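Local coordinates for BF1531-like N-terminal domain-containing protein (Bacteroides fragilis, PDB 3SLR) that is of unknown function but binds magnesium through a HAD-like phosphatase domain and probably hydrolyses ester bonds, at residues I226-L229 with D230-W234; N281-G284 with K285-P289; E340-M343 with V344-H347. All coordinates share one frame; numbering follows the deposited sequence.

Contact 1. Residues I226-L229 with D230-W234; sequences ILDL and DNTIW. With MG (magnesium ion), chain B; MG (magnesium ion), chain C.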
# COMPACT_ATOMS: atom_id res chain seq x y z
N ILE A 226 12.58 0.39 12.59
CA ILE A 226 13.62 0.94 13.46
C ILE A 226 13.45 2.44 13.53
O ILE A 226 13.38 3.11 12.49
CB ILE A 226 15.03 0.64 12.91
CG1 ILE A 226 15.21 -0.86 12.73
CG2 ILE A 226 16.12 1.23 13.83
CD1 ILE A 226 16.42 -1.23 11.87
N LEU A 227 13.39 2.97 14.75
CA LEU A 227 13.07 4.38 14.96
C LEU A 227 14.22 5.16 15.58
O LEU A 227 14.80 4.75 16.57
CB LEU A 227 11.87 4.50 15.90
CG LEU A 227 10.58 3.86 15.40
CD1 LEU A 227 9.59 3.67 16.55
CD2 LEU A 227 9.96 4.68 14.27
N ASP A 228 14.52 6.32 15.00
CA ASP A 228 15.29 7.32 15.72
C ASP A 228 14.36 7.91 16.80
O ASP A 228 13.15 7.72 16.74
CB ASP A 228 15.77 8.38 14.73
CG ASP A 228 16.40 9.57 15.42
OD1 ASP A 228 17.46 9.38 16.07
OD2 ASP A 228 15.84 10.68 15.31
N LEU A 229 14.91 8.60 17.79
CA LEU A 229 14.08 9.20 18.83
C LEU A 229 13.89 10.70 18.63
O LEU A 229 12.79 11.16 18.29
CB LEU A 229 14.66 8.90 20.22
CG LEU A 229 14.71 7.43 20.66
CD1 LEU A 229 15.40 7.28 22.03
CD2 LEU A 229 13.30 6.81 20.69
N ASP A 230 14.95 11.48 18.83
CA ASP A 230 14.81 12.94 18.82
C ASP A 230 14.27 13.47 17.48
O ASP A 230 14.86 13.26 16.42
CB ASP A 230 16.13 13.64 19.16
CG ASP A 230 16.54 13.44 20.62
OD1 ASP A 230 15.67 13.43 21.53
OD2 ASP A 230 17.76 13.33 20.86
N ASN A 231 13.15 14.18 17.55
CA ASN A 231 12.52 14.77 16.37
C ASN A 231 12.01 13.73 15.37
O ASN A 231 11.67 14.06 14.25
CB ASN A 231 13.44 15.80 15.71
CG ASN A 231 13.62 17.03 16.57
OD1 ASN A 231 12.65 17.56 17.14
ND2 ASN A 231 14.86 17.49 16.69
N THR A 232 11.93 12.48 15.82
CA THR A 232 11.32 11.43 15.03
C THR A 232 10.04 10.94 15.71
O THR A 232 8.96 11.05 15.12
CB THR A 232 12.31 10.26 14.73
OG1 THR A 232 13.40 10.77 13.95
CG2 THR A 232 11.64 9.16 13.93
N ILE A 233 10.14 10.47 16.95
CA ILE A 233 8.94 10.10 17.70
C ILE A 233 8.49 11.13 18.77
O ILE A 233 7.44 10.98 19.36
CB ILE A 233 9.01 8.68 18.31
CG1 ILE A 233 10.01 8.62 19.48
CG2 ILE A 233 9.33 7.66 17.22
CD1 ILE A 233 9.82 7.41 20.37
N TRP A 234 9.32 12.14 19.02
CA TRP A 234 8.93 13.27 19.86
C TRP A 234 9.64 14.51 19.35
O TRP A 234 10.67 14.40 18.68
CB TRP A 234 9.23 13.04 21.36
CG TRP A 234 10.70 12.77 21.71
CD1 TRP A 234 11.77 13.59 21.46
CD2 TRP A 234 11.22 11.62 22.38
NE1 TRP A 234 12.93 13.00 21.93
CE2 TRP A 234 12.62 11.80 22.50
CE3 TRP A 234 10.65 10.44 22.89
CZ2 TRP A 234 13.45 10.84 23.11
CZ3 TRP A 234 11.47 9.50 23.49
CH2 TRP A 234 12.85 9.71 23.60
MG MG B . 16.72 12.71 15.17
MG MG C . 18.51 10.88 17.66
O HOH W 1 19.67 12.34 18.98
O HOH W 2 17.43 15.03 14.76
O HOH W 3 18.42 12.82 16.55
O HOH W 4 18.54 11.83 13.92
O HOH W 5 20.14 9.91 16.55
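L229, I233 and D228 carry most of this local contact, where the chain leaves strand 224-227 and turns back on itself. L229 and I233 lie side by side and point the same way. Methyl CD2 of L229 meets CD1 of I233 at 3.5 Å. L229 also packs against the indole of W234, with CB of L229 3.7 Å from CZ2 of W234. The carbonyl of L229 closes the turn. Its O accepts from two backbone donors: T232 N at 2.9 Å, which sits above the carbonyl plane, and I233 N at 3.0 Å, which lies in that plane on a lone pair. The side chains of L229 and I233 also reach F290 of helix 283-292.

D228 has its carboxylate anti to the backbone N (chi1 172°), which turns it toward the metals. OD2 of D228 binds one magnesium at 2.2 Å, and OD1 of D228 binds the second at 2.4 Å. The hydroxyl of T232 donates to the anti lone pair of D228 OD2 over 2.8 Å. D228 OD2 is therefore shared between a metal and a hydrogen bond, which limits rotation of the carboxylate. D230 gives its backbone O to the first magnesium. Its side-chain OD1 accepts from W234 NE1 at 2.8 Å, nearly in the indole plane, and V238 N is a further donor. D336 OD1 also binds the first magnesium, with waters filling its other positions.

D228, D230 and T232, just past the end of strand 224-227, are consistent with the DxDx(T/V) motif of the HAD superfamily, which here holds magnesium.

Contact 2. Residues N281-G284 with K285-P289; sequences NNEG and KAKEP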
# COMPACT_ATOMS: atom_id res chain seq x y z
N ASN A 281 22.41 8.74 21.51
CA ASN A 281 22.07 9.21 22.85
C ASN A 281 22.70 8.31 23.90
O ASN A 281 23.02 7.15 23.63
CB ASN A 281 20.54 9.20 23.07
CG ASN A 281 19.87 10.52 22.71
OD1 ASN A 281 18.91 10.56 21.93
ND2 ASN A 281 20.36 11.61 23.29
N ASN A 282 22.86 8.85 25.10
CA ASN A 282 23.08 8.03 26.27
C ASN A 282 21.85 7.16 26.49
O ASN A 282 20.72 7.65 26.44
CB ASN A 282 23.34 8.94 27.48
CG ASN A 282 23.36 8.17 28.78
OD1 ASN A 282 22.34 8.06 29.47
ND2 ASN A 282 24.52 7.63 29.14
N GLU A 283 22.06 5.87 26.73
CA GLU A 283 20.93 4.95 26.83
C GLU A 283 19.96 5.33 27.95
O GLU A 283 18.74 5.33 27.76
CB GLU A 283 21.39 3.51 27.02
CG GLU A 283 20.26 2.50 27.06
CD GLU A 283 20.73 1.12 27.48
OE1 GLU A 283 21.40 0.45 26.67
OE2 GLU A 283 20.42 0.71 28.63
N GLY A 284 20.51 5.67 29.12
CA GLY A 284 19.69 6.09 30.24
C GLY A 284 18.76 7.24 29.90
O GLY A 284 17.56 7.19 30.19
N LYS A 285 19.31 8.27 29.28
CA LYS A 285 18.54 9.46 28.92
C LYS A 285 17.48 9.15 27.86
O LYS A 285 16.37 9.70 27.88
CB LYS A 285 19.47 10.55 28.39
CG LYS A 285 20.46 11.08 29.42
CD LYS A 285 21.14 12.35 28.92
CE LYS A 285 21.98 13.01 30.01
NZ LYS A 285 21.22 13.23 31.28
N ALA A 286 17.83 8.28 26.93
CA ALA A 286 16.94 7.92 25.84
C ALA A 286 15.74 7.14 26.34
O ALA A 286 14.65 7.27 25.80
CB ALA A 286 17.69 7.11 24.77
N LYS A 287 15.95 6.32 27.36
CA LYS A 287 14.86 5.51 27.93
C LYS A 287 13.97 6.29 28.89
O LYS A 287 12.83 5.90 29.14
CB LYS A 287 15.41 4.28 28.65
CG LYS A 287 15.96 3.20 27.72
CD LYS A 287 16.58 2.05 28.49
CE LYS A 287 16.85 0.86 27.55
NZ LYS A 287 17.29 -0.37 28.27
N GLU A 288 14.49 7.38 29.44
CA GLU A 288 13.76 8.10 30.48
C GLU A 288 12.35 8.56 30.10
O GLU A 288 11.42 8.38 30.89
CB GLU A 288 14.59 9.27 31.02
CG GLU A 288 14.96 9.10 32.48
CD GLU A 288 15.63 10.33 33.06
OE1 GLU A 288 16.36 11.02 32.30
OE2 GLU A 288 15.42 10.61 34.26
N PRO A 289 12.16 9.12 28.89
CA PRO A 289 10.80 9.54 28.54
C PRO A 289 9.83 8.36 28.47
O PRO A 289 8.70 8.51 28.91
CB PRO A 289 10.97 10.18 27.15
CG PRO A 289 12.39 10.58 27.09
CD PRO A 289 13.15 9.54 27.87
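N282 and K285 meet at the start of helix 283-292, where N282 is the N-cap. The helix belongs to the beta-alpha-beta unit formed with strands 274-280 and 305-309.

The capping bond comes first. K285 N donates to N282 OD1 at 3.0 Å, in the plane of the side-chain carbonyl and on a lone pair. The amide of N282 stands anti to its own backbone N (chi1 171°), beside the carbonyl carbon, and this places OD1 over the first turn. The side chains of N282 and K285 cross at about a right angle, with K285 CG 3.6 Å from N282 OD1.

Backbone bonds carry the helix onward. A286 N donates to N282 O at 3.0 Å, and K287 N to E283 O at 3.0 Å. The bond from E288 N to G284 O is weak. The turn is thus less tightly bonded just before P289, where the helix kinks because the proline N has no bond to the turn before.

On the inner face the packing is apolar. CB of N281 touches CB of A286 at 3.9 Å. A286 also packs on L229 and on F306 and A308 of strand 305-309, so this face is held against the sheet.

A charged pair lies along the helix. E283 and K287 run side by side with extended chains and point the same way; K287 also touches F306. CG of E283 lies 3.8 Å from CE of K287. Beyond these carbons, E283 OE2 and K287 NZ form a salt bridge at 3.3 Å, with a weak hydrogen bond.

Contact 3. Residues E340-M343 with V344-H347; sequences ERNM and VREH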
# COMPACT_ATOMS: atom_id res chain seq x y z
N GLU A 340 21.95 10.86 8.61
CA GLU A 340 21.74 9.53 9.17
C GLU A 340 21.06 8.61 8.15
O GLU A 340 21.49 7.47 7.94
CB GLU A 340 20.91 9.59 10.47
CG GLU A 340 21.54 10.36 11.64
CD GLU A 340 22.75 9.65 12.26
OE1 GLU A 340 23.24 8.67 11.66
OE2 GLU A 340 23.21 10.08 13.34
N ARG A 341 20.00 9.12 7.51
CA ARG A 341 19.31 8.34 6.48
C ARG A 341 20.26 7.92 5.37
O ARG A 341 20.29 6.76 4.98
CB ARG A 341 18.17 9.13 5.87
CG ARG A 341 17.07 9.48 6.85
CD ARG A 341 15.80 9.88 6.11
NE ARG A 341 15.95 11.13 5.36
CZ ARG A 341 15.54 12.32 5.80
NH1 ARG A 341 14.98 12.43 7.00
NH2 ARG A 341 15.69 13.40 5.05
N ASN A 342 21.03 8.88 4.86
CA ASN A 342 21.93 8.64 3.74
C ASN A 342 23.03 7.65 4.05
O ASN A 342 23.39 6.81 3.23
CB ASN A 342 22.52 9.96 3.23
CG ASN A 342 21.49 10.81 2.49
OD1 ASN A 342 20.34 10.42 2.34
ND2 ASN A 342 21.92 11.98 2.02
N MSE A 343 23.57 7.73 5.26
CA MSE A 343 24.61 6.79 5.62
C MSE A 343 24.06 5.36 5.83
O MSE A 343 24.70 4.39 5.41
CB MSE A 343 25.43 7.29 6.81
CG MSE A 343 24.96 6.84 8.16
SE MSE A 343 26.02 5.32 8.79
CE MSE A 343 27.81 6.04 8.52
N VAL A 344 22.88 5.22 6.42
CA VAL A 344 22.29 3.89 6.53
C VAL A 344 21.97 3.33 5.14
O VAL A 344 22.18 2.14 4.87
CB VAL A 344 21.05 3.86 7.46
CG1 VAL A 344 20.32 2.53 7.35
CG2 VAL A 344 21.45 4.11 8.90
N ARG A 345 21.50 4.19 4.23
CA ARG A 345 21.22 3.76 2.86
C ARG A 345 22.44 3.20 2.18
O ARG A 345 22.37 2.16 1.52
CB ARG A 345 20.72 4.93 2.03
CG ARG A 345 19.32 5.32 2.31
CD ARG A 345 18.70 6.00 1.11
NE ARG A 345 17.46 6.64 1.49
CZ ARG A 345 17.38 7.90 1.90
NH1 ARG A 345 18.47 8.65 1.95
NH2 ARG A 345 16.21 8.41 2.25
N GLU A 346 23.56 3.90 2.31
CA GLU A 346 24.78 3.51 1.61
C GLU A 346 25.44 2.31 2.26
O GLU A 346 25.98 1.45 1.58
CB GLU A 346 25.79 4.66 1.60
CG GLU A 346 25.28 5.97 1.05
CD GLU A 346 26.32 7.07 1.17
OE1 GLU A 346 27.53 6.75 1.12
OE2 GLU A 346 25.93 8.25 1.31
N HIS A 347 25.41 2.26 3.59
CA HIS A 347 26.22 1.29 4.32
C HIS A 347 25.48 0.01 4.70
O HIS A 347 26.10 -0.99 5.03
CB HIS A 347 26.89 1.93 5.53
CG HIS A 347 27.97 2.90 5.16
ND1 HIS A 347 27.86 4.26 5.37
CD2 HIS A 347 29.16 2.71 4.53
CE1 HIS A 347 28.95 4.86 4.92
NE2 HIS A 347 29.75 3.95 4.40
O HOH W 6 17.86 11.24 3.15
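At the edge of the R345 guanidinium, near its plane, lie N342 OD1 and a water. N342 OD1 is 2.6 Å from R345 NH1, and the amide and guanidinium planes are 50° apart. The imidazole of H347 meets M343 O at its edge. H347 ND1 makes a weak hydrogen bond to this oxygen at 3.2 Å, while H347 N makes a firmer one at 2.9 Å. M343 is a selenomethionine, and its chain crosses that of H347 at about a right angle. Its CE comes within 3.6 Å of H347 ND1.

The side chains of R341 and R345 lie side by side and point the same way. Their guanidinium planes are 61° apart. R341 bends at chi3 (-66°), and its NE stays 4.1 Å from R345 NH2. One water accepts from R341 NE and from R345 NH1, both at 2.9 Å, and so bridges the pair. Both arginines also form salt bridges with E355; R341 also reaches D335 O, and R345 V353 O.

V344 touches I317 of helix 313-324. The chemistry implies that E355, paired with both arginines, probably offsets part of their positive charge, with the shared water joining them, while H347 ND1 adds a weak second bond to M343 O.

All three contacts belong to the phosphatase domain, in chain order 226-234, 281-289 and 340-347. Contact 1 starts on the end of strand 224-227, a central strand of the four-stranded parallel sheet, and runs into the loop after it. Contact 2 is on helix 283-292, after neighbouring strand 274-280. Contact 3 is on helix 338-347, after strand 331-334 on the other side. Centres of contacts 1 and 2 are about 12 Å apart, and W234 packs on P289. Contact 3 is about 16 Å from contact 1 and about 23 Å from contact 2, centre to centre, and touches neither. Contact 1 supplies D228 and D230 to the magnesium site at the C-terminal strand ends.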